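Local coordinates for probable aminotransferase (Pseudomonas aeruginosa, PDB 5YKR), which probably works as a pyridoxal-phosphate-dependent enzyme of the class-III aminotransferase family, its cofactor held covalently in the crystal, at residues 101-106 with 331-336; 121-126 with 341-346; 258-263 with 270-275; 266-271 with 350-355. One frame throughout, in Å; residues are numbered along the deposited sequence. Where two conformers were deposited one is given.

In the fold
All four contacts are largely buried, but their settings differ. Interactions 1 and 2 both use helix 333-346, which meets the end of helix 94-104 in one and the body of helix 115-128 in the other; both reach the second subunit, and both pair apolar packing with arginine-held polar groups at their margins. Interactions 3 and 4 share Gly270 and Tyr271. Interaction 3, whose centre lies about 11 Å from the centre of the chain, relies on hydrogen bonds to one carboxylate, whereas interaction 4 lays a tyrosine ring on a glycine-proline peptide, with Pro268 partly exposed. Interactions 2 and 4 touch where helix 333-346 gives way to helix 349-372.

Interaction 1: residues 101-106 with 331-336; sequences ARQARR and GNALQL
Gln103 and Ala104, in the last turn of helix 94-104, pack against Ala333 and Leu334, which begin helix 333-346 inside the capping box formed by Asn332 and Gln335. One helix thus ends against the start of another, beside the dimer interface of this class-III aminotransferase fold. The tight part is small. Leu334 swings CG anti to its backbone N (chi1 -166°), which carries the CD1 methyl onto the end of the other helix, 3.7 Å from Ala104 N and 4.1 Å from Ala104 CB. The short side chains of Ala104 and Ala333 suit so close an approach, with Gln103 CA and Leu334 CA 5.8 Å apart. Gln103 works in two ways: its CG rests 3.6 Å from Ala333 O, and its amide NE2 lies 3.7 Å from the Ala333 CB methyl, while the amide's polar atoms bond just past their own helix, NE2 to Gly107 O and OE1 to Arg106 NE. The start of helix 333-346 is itself capped, Gln335 N reaching Asn332 OD1 at 2.9 Å. The outer side is looser and charged: Arg102 and Arg105 are exposed, and Arg105 forms a salt bridge with Asp98 of the second subunit. Arg106 folds back with Arg102 CG over one face of its guanidinium, and its NE meets Gln103 OE1 at 3.0 Å in a nearly straight bond (174°), from above the carbonyl plane.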
loop_
_atom_site.group_PDB
_atom_site.type_symbol
_atom_site.label_atom_id
_atom_site.label_comp_id
_atom_site.label_asym_id
_atom_site.label_seq_id
_atom_site.Cartn_x
_atom_site.Cartn_y
_atom_site.Cartn_z
ATOM N N ALA A 101 8.435 -3.031 -18.337
ATOM C CA ALA A 101 8.873 -2.009 -19.288
ATOM C C ALA A 101 7.811 -1.792 -20.376
ATOM O O ALA A 101 7.452 -0.641 -20.709
ATOM C CB ALA A 101 10.200 -2.422 -19.912
ATOM N N ARG A 102 7.323 -2.887 -20.939
ATOM C CA ARG A 102 6.335 -2.810 -22.033
ATOM C C ARG A 102 5.054 -2.118 -21.567
ATOM O O ARG A 102 4.498 -1.227 -22.261
ATOM C CB ARG A 102 5.999 -4.196 -22.567
ATOM C CG ARG A 102 4.883 -4.283 -23.591
ATOM C CD ARG A 102 4.779 -5.679 -24.179
ATOM N NE ARG A 102 4.666 -6.731 -23.200
ATOM C CZ ARG A 102 5.588 -7.685 -22.918
ATOM N NH1 ARG A 102 6.833 -7.812 -23.484
ATOM N NH2 ARG A 102 5.241 -8.550 -22.016
ATOM N N GLN A 103 4.562 -2.514 -20.392
ATOM C CA GLN A 103 3.308 -1.938 -19.938
ATOM C C GLN A 103 3.486 -0.488 -19.530
ATOM O O GLN A 103 2.589 0.329 -19.747
ATOM C CB GLN A 103 2.658 -2.770 -18.852
ATOM C CG GLN A 103 1.238 -2.334 -18.496
ATOM C CD GLN A 103 0.288 -2.452 -19.694
ATOM O OE1 GLN A 103 0.338 -3.420 -20.442
ATOM N NE2 GLN A 103 -0.541 -1.452 -19.890
ATOM N N ALA A 104 4.587 -0.116 -18.918
ATOM C CA ALA A 104 4.789 1.271 -18.529
ATOM C C ALA A 104 4.655 2.191 -19.751
ATOM O O ALA A 104 4.099 3.292 -19.701
ATOM C CB ALA A 104 6.139 1.458 -17.839
ATOM N N ARG A 105 5.163 1.713 -20.880
ATOM C CA ARG A 105 5.120 2.470 -22.133
ATOM C C ARG A 105 3.767 2.479 -22.815
ATOM O O ARG A 105 3.580 3.212 -23.787
ATOM C CB ARG A 105 6.193 1.933 -23.068
ATOM C CG ARG A 105 7.585 2.253 -22.506
ATOM C CD ARG A 105 8.754 1.920 -23.405
ATOM N NE ARG A 105 10.019 2.382 -22.798
ATOM C CZ ARG A 105 11.039 1.627 -22.436
ATOM N NH1 ARG A 105 11.003 0.298 -22.565
ATOM N NH2 ARG A 105 12.111 2.204 -21.923
ATOM N N ARG A 106 2.795 1.752 -22.270
ATOM C CA ARG A 106 1.419 1.793 -22.819
ATOM C C ARG A 106 0.335 2.006 -21.793
ATOM O O ARG A 106 -0.826 1.793 -22.065
ATOM C CB ARG A 106 1.155 0.580 -23.654
ATOM C CG ARG A 106 1.037 -0.710 -22.962
ATOM C CD ARG A 106 0.734 -1.814 -24.028
ATOM N NE ARG A 106 0.674 -3.169 -23.420
ATOM C CZ ARG A 106 0.829 -4.327 -24.072
ATOM N NH1 ARG A 106 1.128 -4.355 -25.360
ATOM N NH2 ARG A 106 0.741 -5.496 -23.433
ATOM N N GLY A 331 -4.671 -2.796 -8.258
ATOM C CA GLY A 331 -5.172 -3.470 -9.421
ATOM C C GLY A 331 -4.849 -2.785 -10.722
ATOM O O GLY A 331 -5.644 -2.898 -11.687
ATOM N N ASN A 332 -3.747 -2.039 -10.773
ATOM C CA ASN A 332 -3.431 -1.275 -11.963
ATOM C C ASN A 332 -2.791 -2.095 -13.088
ATOM O O ASN A 332 -2.342 -3.218 -12.888
ATOM C CB ASN A 332 -2.698 0.026 -11.635
ATOM C CG ASN A 332 -1.258 -0.072 -11.328
ATOM O OD1 ASN A 332 -0.566 -1.046 -11.605
ATOM N ND2 ASN A 332 -0.766 1.051 -10.758
ATOM N N ALA A 333 -2.741 -1.491 -14.272
ATOM C CA ALA A 333 -2.254 -2.214 -15.438
ATOM C C ALA A 333 -0.812 -2.716 -15.261
ATOM O O ALA A 333 -0.466 -3.819 -15.683
ATOM C CB ALA A 333 -2.350 -1.295 -16.655
ATOM N N LEU A 334 0.008 -1.896 -14.625
ATOM C CA LEU A 334 1.420 -2.282 -14.442
ATOM C C LEU A 334 1.539 -3.479 -13.509
ATOM O O LEU A 334 2.277 -4.440 -13.794
ATOM C CB LEU A 334 2.194 -1.069 -13.898
ATOM C CG LEU A 334 3.691 -1.197 -13.968
ATOM C CD1 LEU A 334 4.124 -1.204 -15.415
ATOM C CD2 LEU A 334 4.386 -0.094 -13.238
ATOM N N GLN A 335 0.799 -3.477 -12.394
ATOM C CA GLN A 335 0.785 -4.629 -11.495
ATOM C C GLN A 335 0.339 -5.888 -12.205
ATOM O O GLN A 335 0.947 -6.950 -12.069
ATOM C CB GLN A 335 -0.182 -4.419 -10.329
ATOM C CG GLN A 335 0.246 -3.389 -9.269
ATOM C CD GLN A 335 -0.868 -3.307 -8.202
ATOM O OE1 GLN A 335 -2.066 -3.260 -8.560
ATOM N NE2 GLN A 335 -0.519 -3.367 -6.935
ATOM N N LEU A 336 -0.749 -5.777 -12.979
ATOM C CA LEU A 336 -1.301 -6.953 -13.623
ATOM C C LEU A 336 -0.338 -7.536 -14.687
ATOM O O LEU A 336 -0.234 -8.760 -14.847
ATOM C CB LEU A 336 -2.677 -6.645 -14.227
ATOM C CG LEU A 336 -3.873 -6.893 -13.289
ATOM C CD1 LEU A 336 -4.047 -8.383 -13.002
ATOM C CD2 LEU A 336 -3.795 -6.148 -11.971
#

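Interaction 2: residues 121-126 with 341-346; sequences GAELAR and ATFAEV
Phe343 is met by two neighbouring residues of helix 115-128, Glu123 and Leu124, each touching a different part of it. The Leu124 CD2 methyl comes obliquely to the far end of the ring, 3.7 Å from Phe343 CE2 and 3.8 Å from Phe343 CZ. Nearer the backbone, Glu123 packs with its CG, 3.7 Å from Phe343 CB; the carboxylate oxygen OE2 comes equally near the same carbon. A glutamate fits here because its methylenes can lie against the phenylalanine while its carboxylate turns to arginines. The torsions divide these tasks: CG stands anti to the backbone N (chi1 168°), which sets it against Phe343 CB, and the bend at chi2 (68°) brings the carboxylate round, its plane 35° from that of the ring. Two helices of the fold type I, pyridoxal-phosphate-dependent architecture are thus joined side by side, helix 333-346 showing a wider pi-type turn at 342-346, just where it carries Phe343. In the next shell, Arg126 grips the carboxylate side-on, NE to Glu123 OE1 at 3.0 Å and NH2 to Glu123 OE2 at 2.9 Å, both oxygens lying close to the guanidinium plane. Arg127 adds a second salt bridge to OE2, so two arginines probably balance the charge, and the bonds to both oxygens limit the carboxylate's rotation. Trp119 and Arg127 of the same helix also touch Phe343. Further out, Leu124 packs on Trp41 of the second subunit, and Thr342 of helix 333-346 on Val96 of helix 94-104.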
loop_
_atom_site.group_PDB
_atom_site.type_symbol
_atom_site.label_atom_id
_atom_site.label_comp_id
_atom_site.label_asym_id
_atom_site.label_seq_id
_atom_site.Cartn_x
_atom_site.Cartn_y
_atom_site.Cartn_z
ATOM N N GLY A 121 -6.903 -13.319 -13.562
ATOM C CA GLY A 121 -7.997 -13.816 -12.745
ATOM C C GLY A 121 -8.176 -15.325 -12.878
ATOM O O GLY A 121 -8.356 -16.039 -11.882
ATOM N N ALA A 122 -8.157 -15.801 -14.102
ATOM C CA ALA A 122 -8.298 -17.236 -14.356
ATOM C C ALA A 122 -7.129 -18.042 -13.795
ATOM O O ALA A 122 -7.319 -19.119 -13.203
ATOM C CB ALA A 122 -8.468 -17.496 -15.853
ATOM N N GLU A 123 -5.918 -17.457 -13.902
ATOM C CA GLU A 123 -4.738 -18.101 -13.357
ATOM C C GLU A 123 -4.800 -18.256 -11.841
ATOM O O GLU A 123 -4.417 -19.309 -11.309
ATOM C CB GLU A 123 -3.488 -17.347 -13.782
ATOM C CG GLU A 123 -2.199 -17.746 -13.046
ATOM C CD GLU A 123 -1.698 -19.138 -13.352
ATOM O OE1 GLU A 123 -2.150 -19.805 -14.330
ATOM O OE2 GLU A 123 -0.745 -19.568 -12.654
ATOM N N LEU A 124 -5.217 -17.182 -11.161
ATOM C CA LEU A 124 -5.292 -17.241 -9.710
ATOM C C LEU A 124 -6.264 -18.336 -9.257
ATOM O O LEU A 124 -5.984 -19.089 -8.311
ATOM C CB LEU A 124 -5.706 -15.907 -9.124
ATOM C CG LEU A 124 -4.667 -14.771 -9.225
ATOM C CD1 LEU A 124 -5.316 -13.423 -8.988
ATOM C CD2 LEU A 124 -3.542 -15.021 -8.259
ATOM N N ALA A 125 -7.407 -18.414 -9.920
ATOM C CA ALA A 125 -8.392 -19.443 -9.575
ATOM C C ALA A 125 -7.855 -20.850 -9.818
ATOM O O ALA A 125 -8.084 -21.746 -8.995
ATOM C CB ALA A 125 -9.680 -19.191 -10.321
ATOM N N ARG A 126 -7.146 -21.030 -10.918
ATOM C CA ARG A 126 -6.535 -22.333 -11.240
ATOM C C ARG A 126 -5.457 -22.709 -10.224
ATOM O O ARG A 126 -5.418 -23.826 -9.689
ATOM C CB ARG A 126 -5.868 -22.282 -12.632
ATOM C CG ARG A 126 -5.188 -23.588 -13.032
ATOM C CD ARG A 126 -4.064 -23.305 -14.041
ATOM N NE ARG A 126 -2.900 -22.608 -13.485
ATOM C CZ ARG A 126 -1.990 -23.159 -12.719
ATOM N NH1 ARG A 126 -2.104 -24.430 -12.298
ATOM N NH2 ARG A 126 -0.977 -22.437 -12.309
ATOM N N ALA A 341 3.376 -12.058 -15.975
ATOM C CA ALA A 341 4.679 -12.619 -16.249
ATOM C C ALA A 341 5.163 -13.522 -15.140
ATOM O O ALA A 341 5.768 -14.573 -15.376
ATOM C CB ALA A 341 5.676 -11.506 -16.498
ATOM N N THR A 342 4.936 -13.120 -13.887
ATOM C CA THR A 342 5.369 -13.926 -12.782
ATOM C C THR A 342 4.712 -15.286 -12.749
ATOM O O THR A 342 5.398 -16.330 -12.586
ATOM C CB THR A 342 5.117 -13.146 -11.458
ATOM O OG1 THR A 342 5.896 -11.948 -11.467
ATOM C CG2 THR A 342 5.476 -14.000 -10.250
ATOM N N PHE A 343 3.382 -15.318 -12.850
ATOM C CA PHE A 343 2.691 -16.577 -12.792
ATOM C C PHE A 343 2.927 -17.458 -14.025
ATOM O O PHE A 343 3.031 -18.686 -13.911
ATOM C CB PHE A 343 1.204 -16.379 -12.568
ATOM C CG PHE A 343 0.862 -15.726 -11.241
ATOM C CD1 PHE A 343 1.358 -16.241 -10.050
ATOM C CD2 PHE A 343 0.006 -14.650 -11.173
ATOM C CE1 PHE A 343 1.044 -15.664 -8.816
ATOM C CE2 PHE A 343 -0.351 -14.080 -9.948
ATOM C CZ PHE A 343 0.198 -14.571 -8.790
ATOM N N ALA A 344 3.045 -16.834 -15.185
ATOM C CA ALA A 344 3.192 -17.641 -16.444
ATOM C C ALA A 344 4.613 -18.163 -16.622
ATOM O O ALA A 344 4.809 -19.271 -17.112
ATOM C CB ALA A 344 2.797 -16.811 -17.632
ATOM N N GLU A 345 5.601 -17.345 -16.257
ATOM C CA GLU A 345 6.985 -17.604 -16.630
ATOM C C GLU A 345 7.939 -17.888 -15.499
ATOM O O GLU A 345 8.993 -18.491 -15.750
ATOM C CB GLU A 345 7.541 -16.447 -17.473
ATOM C CG GLU A 345 6.682 -16.059 -18.652
ATOM C CD GLU A 345 6.563 -17.121 -19.721
ATOM O OE1 GLU A 345 7.480 -17.976 -19.846
ATOM O OE2 GLU A 345 5.549 -17.093 -20.416
ATOM N N VAL A 346 7.597 -17.506 -14.265
ATOM C CA VAL A 346 8.562 -17.560 -13.168
ATOM C C VAL A 346 8.221 -18.612 -12.108
ATOM O O VAL A 346 9.054 -19.390 -11.723
ATOM C CB VAL A 346 8.724 -16.160 -12.531
ATOM C CG1 VAL A 346 9.674 -16.183 -11.356
ATOM C CG2 VAL A 346 9.215 -15.169 -13.571
#

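Interaction 3: residues 258-263 with 270-275; sequences IDETHT and GYSGAH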
loop_
_atom_site.group_PDB
_atom_site.type_symbol
_atom_site.label_atom_id
_atom_site.label_comp_id
_atom_site.label_asym_id
_atom_site.label_seq_id
_atom_site.Cartn_x
_atom_site.Cartn_y
_atom_site.Cartn_z
ATOM N N ILE A 258 -5.876 -17.539 5.336
ATOM C CA ILE A 258 -4.535 -18.126 5.283
ATOM C C ILE A 258 -3.639 -17.151 4.511
ATOM O O ILE A 258 -3.867 -16.851 3.338
ATOM C CB ILE A 258 -4.550 -19.513 4.634
ATOM C CG1 ILE A 258 -5.454 -20.475 5.442
ATOM C CG2 ILE A 258 -3.152 -20.040 4.493
ATOM C CD1 ILE A 258 -5.009 -20.754 6.818
ATOM N N ASP A 259 -2.636 -16.625 5.213
ATOM C CA ASP A 259 -1.682 -15.639 4.709
ATOM C C ASP A 259 -0.391 -16.355 4.309
ATOM O O ASP A 259 0.371 -16.823 5.154
ATOM C CB ASP A 259 -1.398 -14.582 5.794
ATOM C CG ASP A 259 -0.475 -13.481 5.341
ATOM O OD1 ASP A 259 0.110 -13.537 4.240
ATOM O OD2 ASP A 259 -0.313 -12.513 6.186
ATOM N N GLU A 260 -0.164 -16.412 2.980
ATOM C CA GLU A 260 0.917 -17.165 2.369
ATOM C C GLU A 260 2.034 -16.278 1.862
ATOM O O GLU A 260 2.881 -16.686 1.052
ATOM C CB GLU A 260 0.398 -18.054 1.239
ATOM C CG GLU A 260 -0.524 -19.144 1.805
ATOM C CD GLU A 260 -0.002 -20.557 1.535
ATOM O OE1 GLU A 260 1.246 -20.787 1.508
ATOM O OE2 GLU A 260 -0.845 -21.489 1.404
ATOM N N THR A 261 2.064 -15.041 2.362
ATOM C CA THR A 261 3.078 -14.081 1.881
ATOM C C THR A 261 4.528 -14.614 1.968
ATOM O O THR A 261 5.371 -14.272 1.140
ATOM C CB THR A 261 2.852 -12.733 2.570
ATOM O OG1 THR A 261 1.558 -12.229 2.201
ATOM C CG2 THR A 261 3.900 -11.715 2.198
ATOM N N HIS A 262 4.826 -15.385 3.023
ATOM C CA HIS A 262 6.077 -16.144 3.130
ATOM C C HIS A 262 5.959 -17.599 2.754
ATOM O O HIS A 262 6.895 -18.145 2.140
ATOM C CB HIS A 262 6.710 -16.025 4.497
ATOM C CG HIS A 262 7.369 -14.723 4.774
ATOM N ND1 HIS A 262 7.712 -14.334 6.058
ATOM C CD2 HIS A 262 7.887 -13.785 3.944
ATOM C CE1 HIS A 262 8.349 -13.174 6.003
ATOM N NE2 HIS A 262 8.470 -12.809 4.736
ATOM N N THR A 263 4.891 -18.277 3.148
ATOM C CA THR A 263 4.771 -19.720 2.941
ATOM C C THR A 263 4.557 -20.107 1.474
ATOM O O THR A 263 4.593 -21.302 1.170
ATOM C CB THR A 263 3.739 -20.342 3.851
ATOM O OG1 THR A 263 2.474 -19.725 3.597
ATOM C CG2 THR A 263 4.134 -20.163 5.336
ATOM N N GLY A 270 1.504 -22.620 -2.935
ATOM C CA GLY A 270 1.642 -22.366 -1.521
ATOM C C GLY A 270 1.587 -23.634 -0.649
ATOM O O GLY A 270 1.497 -24.767 -1.121
ATOM N N TYR A 271 1.702 -23.402 0.644
ATOM C CA TYR A 271 1.509 -24.453 1.629
ATOM C C TYR A 271 0.124 -25.076 1.470
ATOM O O TYR A 271 -0.044 -26.309 1.560
ATOM C CB TYR A 271 1.705 -23.892 3.060
ATOM C CG TYR A 271 1.649 -24.936 4.155
ATOM C CD1 TYR A 271 0.448 -25.424 4.627
ATOM C CD2 TYR A 271 2.830 -25.490 4.669
ATOM C CE1 TYR A 271 0.406 -26.387 5.638
ATOM C CE2 TYR A 271 2.792 -26.468 5.666
ATOM C CZ TYR A 271 1.558 -26.927 6.124
ATOM O OH TYR A 271 1.420 -27.904 7.085
ATOM N N SER A 272 -0.881 -24.210 1.233
ATOM C CA SER A 272 -2.269 -24.665 1.129
ATOM C C SER A 272 -2.427 -25.680 0.021
ATOM O O SER A 272 -3.078 -26.699 0.194
ATOM C CB SER A 272 -3.220 -23.494 0.916
ATOM O OG SER A 272 -3.273 -22.612 2.041
ATOM N N GLY A 273 -1.821 -25.414 -1.135
ATOM C CA GLY A 273 -1.892 -26.368 -2.245
ATOM C C GLY A 273 -1.089 -27.639 -1.989
ATOM O O GLY A 273 -1.556 -28.728 -2.344
ATOM N N ALA A 274 0.054 -27.509 -1.331
ATOM C CA ALA A 274 0.927 -28.657 -1.089
ATOM C C ALA A 274 0.337 -29.617 -0.030
ATOM O O ALA A 274 0.627 -30.801 -0.104
ATOM C CB ALA A 274 2.290 -28.183 -0.655
ATOM N N HIS A 275 -0.473 -29.091 0.896
ATOM C CA HIS A 275 -0.981 -29.854 2.043
ATOM C C HIS A 275 -2.491 -29.974 2.067
ATOM O O HIS A 275 -3.054 -30.412 3.078
ATOM C CB HIS A 275 -0.430 -29.247 3.370
ATOM C CG HIS A 275 1.045 -29.345 3.452
ATOM N ND1 HIS A 275 1.713 -30.505 3.803
ATOM C CD2 HIS A 275 2.001 -28.466 3.089
ATOM C CE1 HIS A 275 3.018 -30.302 3.706
ATOM N NE2 HIS A 275 3.222 -29.068 3.290
#
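Glu260 reaches from the end of strand 255-259 to Tyr271 and Ser272, early in helix 270-275, inside a beta-alpha-beta unit that strand 281-284 completes. Hydrogen bonds dominate. Glu260 OE1 takes Tyr271 N at 2.8 Å and OE2 takes Ser272 N at 2.7 Å, each on its syn lone pair, so the carboxylate spans two successive amides of the helix start. Ser272 OG also donates to Glu260 OE2, at 2.7 Å and nearly head-on to the oxygen, and Thr263 OG1 donates to Glu260 OE1 at 2.6 Å from above the carboxylate plane. With four donors on two buried oxygens the group is held against rotation; the helix-start amides would be expected to stabilise its negative charge. A glutamate has the length for this, its chain bent at chi2 (-119°) to bring both oxygens to the amides, and a serine can add its hydroxyl to the bond from its own amide.

Packing is secondary. The Ile258 CG2 methyl lies 3.6 Å from Ser272 OG, and Thr263 CB is 4.2 Å from Tyr271 CB. Gly270 passes close to the carboxylate, its CA 3.4 Å from Glu260 OE1; a side chain would run into that oxygen, and the positive phi (71°) also suits glycine.

Local bonds form a third kind. Asp259 OD2 accepts from His167 ND1 and Asn143 ND2; its place is consistent with that of the aspartate near the cofactor ring in fold type I enzymes. Its OD1 accepts from Thr261 N in an Asx turn and takes Thr261 OG1 at 2.8 Å on its syn lone pair.

Interaction 4: residues 266-271 with 350-355; sequences CGPAGY and DAYRHM
A type I beta turn, Gly267 to Gly270, in the loop between strand 255-259 and helix 270-275, lays its first peptide on one face of Tyr352 from helix 349-372. Two CH-pi contacts define the meeting: Gly267 CA is 3.9 Å from the centroid of the Tyr352 ring and Pro268 CD 4.0 Å from the same centroid, the proline carbon 18° off the ring normal. Between them the peptide covers the face, with Pro268 N over its centre and Gly267 C toward the rim, 3.4 Å from Tyr352 CE2. With its ring square to the CA-CB-CG plane (chi2 91°), Tyr352 offers a face to the turn. Glycine suits the first place because at phi 162° a CB would be jammed against the carbonyl O before it and crowded by Pro268 CD; proline suits the second, its fixed phi matching the turn and its CD presenting hydrogens to the pi cloud. The turn is closed by Gly270 N to Gly267 O at 2.9 Å. The phenol passes beside that carbonyl, Tyr352 OH being 3.2 Å from Gly267 O, and hydrogen-bonds to Ile264 O, tying the ring to the loop at its polar end too. Pro268 O accepts from Arg127, so the turn, which follows strand 255-259 in the chain, is bonded to helix 115-128, while Ala351 CB of the helix carrying Tyr352 touches Val346 O of helix 333-346.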
loop_
_atom_site.group_PDB
_atom_site.type_symbol
_atom_site.label_atom_id
_atom_site.label_comp_id
_atom_site.label_asym_id
_atom_site.label_seq_id
_atom_site.Cartn_x
_atom_site.Cartn_y
_atom_site.Cartn_z
ATOM N N CYS A 266 6.690 -22.751 -0.119
ATOM C CA CYS A 266 6.409 -24.189 -0.067
ATOM C C CYS A 266 6.119 -24.809 -1.414
ATOM O O CYS A 266 6.177 -26.040 -1.573
ATOM C CB CYS A 266 5.255 -24.418 0.868
ATOM S SG CYS A 266 5.687 -24.043 2.578
ATOM N N GLY A 267 5.752 -23.989 -2.406
ATOM C CA GLY A 267 5.427 -24.529 -3.726
ATOM C C GLY A 267 4.639 -23.528 -4.529
ATOM O O GLY A 267 4.202 -22.502 -3.993
ATOM N N PRO A 268 4.368 -23.868 -5.799
ATOM C CA PRO A 268 3.711 -22.913 -6.669
ATOM C C PRO A 268 2.261 -22.594 -6.299
ATOM O O PRO A 268 1.717 -21.592 -6.767
ATOM C CB PRO A 268 3.797 -23.559 -8.052
ATOM C CG PRO A 268 4.101 -24.942 -7.798
ATOM C CD PRO A 268 4.804 -25.073 -6.511
ATOM N N ALA A 269 1.642 -23.421 -5.474
ATOM C CA ALA A 269 0.298 -23.233 -4.954
ATOM C C ALA A 269 0.337 -22.992 -3.453
ATOM O O ALA A 269 -0.681 -23.140 -2.773
ATOM C CB ALA A 269 -0.572 -24.429 -5.312
ATOM N N GLY A 270 1.504 -22.620 -2.935
ATOM C CA GLY A 270 1.642 -22.366 -1.521
ATOM C C GLY A 270 1.587 -23.634 -0.649
ATOM O O GLY A 270 1.497 -24.767 -1.121
ATOM N N TYR A 271 1.702 -23.402 0.644
ATOM C CA TYR A 271 1.509 -24.453 1.629
ATOM C C TYR A 271 0.124 -25.076 1.470
ATOM O O TYR A 271 -0.044 -26.309 1.560
ATOM C CB TYR A 271 1.705 -23.892 3.060
ATOM C CG TYR A 271 1.649 -24.936 4.155
ATOM C CD1 TYR A 271 0.448 -25.424 4.627
ATOM C CD2 TYR A 271 2.830 -25.490 4.669
ATOM C CE1 TYR A 271 0.406 -26.387 5.638
ATOM C CE2 TYR A 271 2.792 -26.468 5.666
ATOM C CZ TYR A 271 1.558 -26.927 6.124
ATOM O OH TYR A 271 1.420 -27.904 7.085
ATOM N N ASP A 350 9.360 -26.200 -12.384
ATOM C CA ASP A 350 10.806 -26.329 -12.575
ATOM C C ASP A 350 11.592 -25.356 -11.693
ATOM O O ASP A 350 12.650 -25.684 -11.142
ATOM C CB ASP A 350 11.208 -26.088 -14.046
ATOM C CG ASP A 350 10.826 -27.199 -14.998
ATOM O OD1 ASP A 350 10.479 -28.309 -14.583
ATOM O OD2 ASP A 350 10.908 -26.969 -16.249
ATOM N N ALA A 351 11.064 -24.142 -11.569
ATOM C CA ALA A 351 11.714 -23.121 -10.733
ATOM C C ALA A 351 11.764 -23.620 -9.281
ATOM O O ALA A 351 12.802 -23.549 -8.612
ATOM C CB ALA A 351 10.983 -21.804 -10.825
ATOM N N TYR A 352 10.610 -24.088 -8.806
ATOM C CA TYR A 352 10.550 -24.554 -7.432
ATOM C C TYR A 352 11.441 -25.790 -7.212
ATOM O O TYR A 352 12.040 -25.939 -6.169
ATOM C CB TYR A 352 9.130 -24.780 -6.985
ATOM C CG TYR A 352 8.416 -23.534 -6.488
ATOM C CD1 TYR A 352 7.668 -22.727 -7.349
ATOM C CD2 TYR A 352 8.419 -23.210 -5.147
ATOM C CE1 TYR A 352 6.963 -21.622 -6.877
ATOM C CE2 TYR A 352 7.761 -22.086 -4.682
ATOM C CZ TYR A 352 7.024 -21.311 -5.528
ATOM O OH TYR A 352 6.306 -20.252 -5.025
ATOM N N ARG A 353 11.513 -26.681 -8.184
ATOM C CA ARG A 353 12.364 -27.844 -8.047
ATOM C C ARG A 353 13.797 -27.430 -7.764
ATOM O O ARG A 353 14.467 -27.977 -6.866
ATOM C CB ARG A 353 12.275 -28.734 -9.271
ATOM C CG ARG A 353 13.069 -30.027 -9.109
ATOM C CD ARG A 353 12.902 -30.999 -10.309
ATOM N NE ARG A 353 11.544 -31.033 -10.880
ATOM C CZ ARG A 353 11.166 -30.391 -12.003
ATOM N NH1 ARG A 353 12.050 -29.759 -12.790
ATOM N NH2 ARG A 353 9.908 -30.438 -12.375
ATOM N N HIS A 354 14.294 -26.493 -8.561
ATOM C CA HIS A 354 15.639 -25.964 -8.365
ATOM C C HIS A 354 15.773 -25.303 -6.994
ATOM O O HIS A 354 16.742 -25.540 -6.251
ATOM C CB HIS A 354 15.978 -24.958 -9.455
ATOM C CG HIS A 354 17.317 -24.307 -9.287
ATOM N ND1 HIS A 354 18.472 -24.891 -9.763
ATOM C CD2 HIS A 354 17.691 -23.141 -8.720
ATOM C CE1 HIS A 354 19.494 -24.117 -9.464
ATOM N NE2 HIS A 354 19.049 -23.054 -8.827
ATOM N N MET A 355 14.821 -24.451 -6.657
ATOM C CA MET A 355 14.875 -23.755 -5.356
ATOM C C MET A 355 14.893 -24.749 -4.187
ATOM O O MET A 355 15.630 -24.563 -3.210
ATOM C CB MET A 355 13.673 -22.808 -5.260
ATOM C CG MET A 355 13.761 -21.615 -6.202
ATOM S SD MET A 355 12.211 -20.789 -6.576
ATOM C CE MET A 355 11.797 -20.084 -4.989
#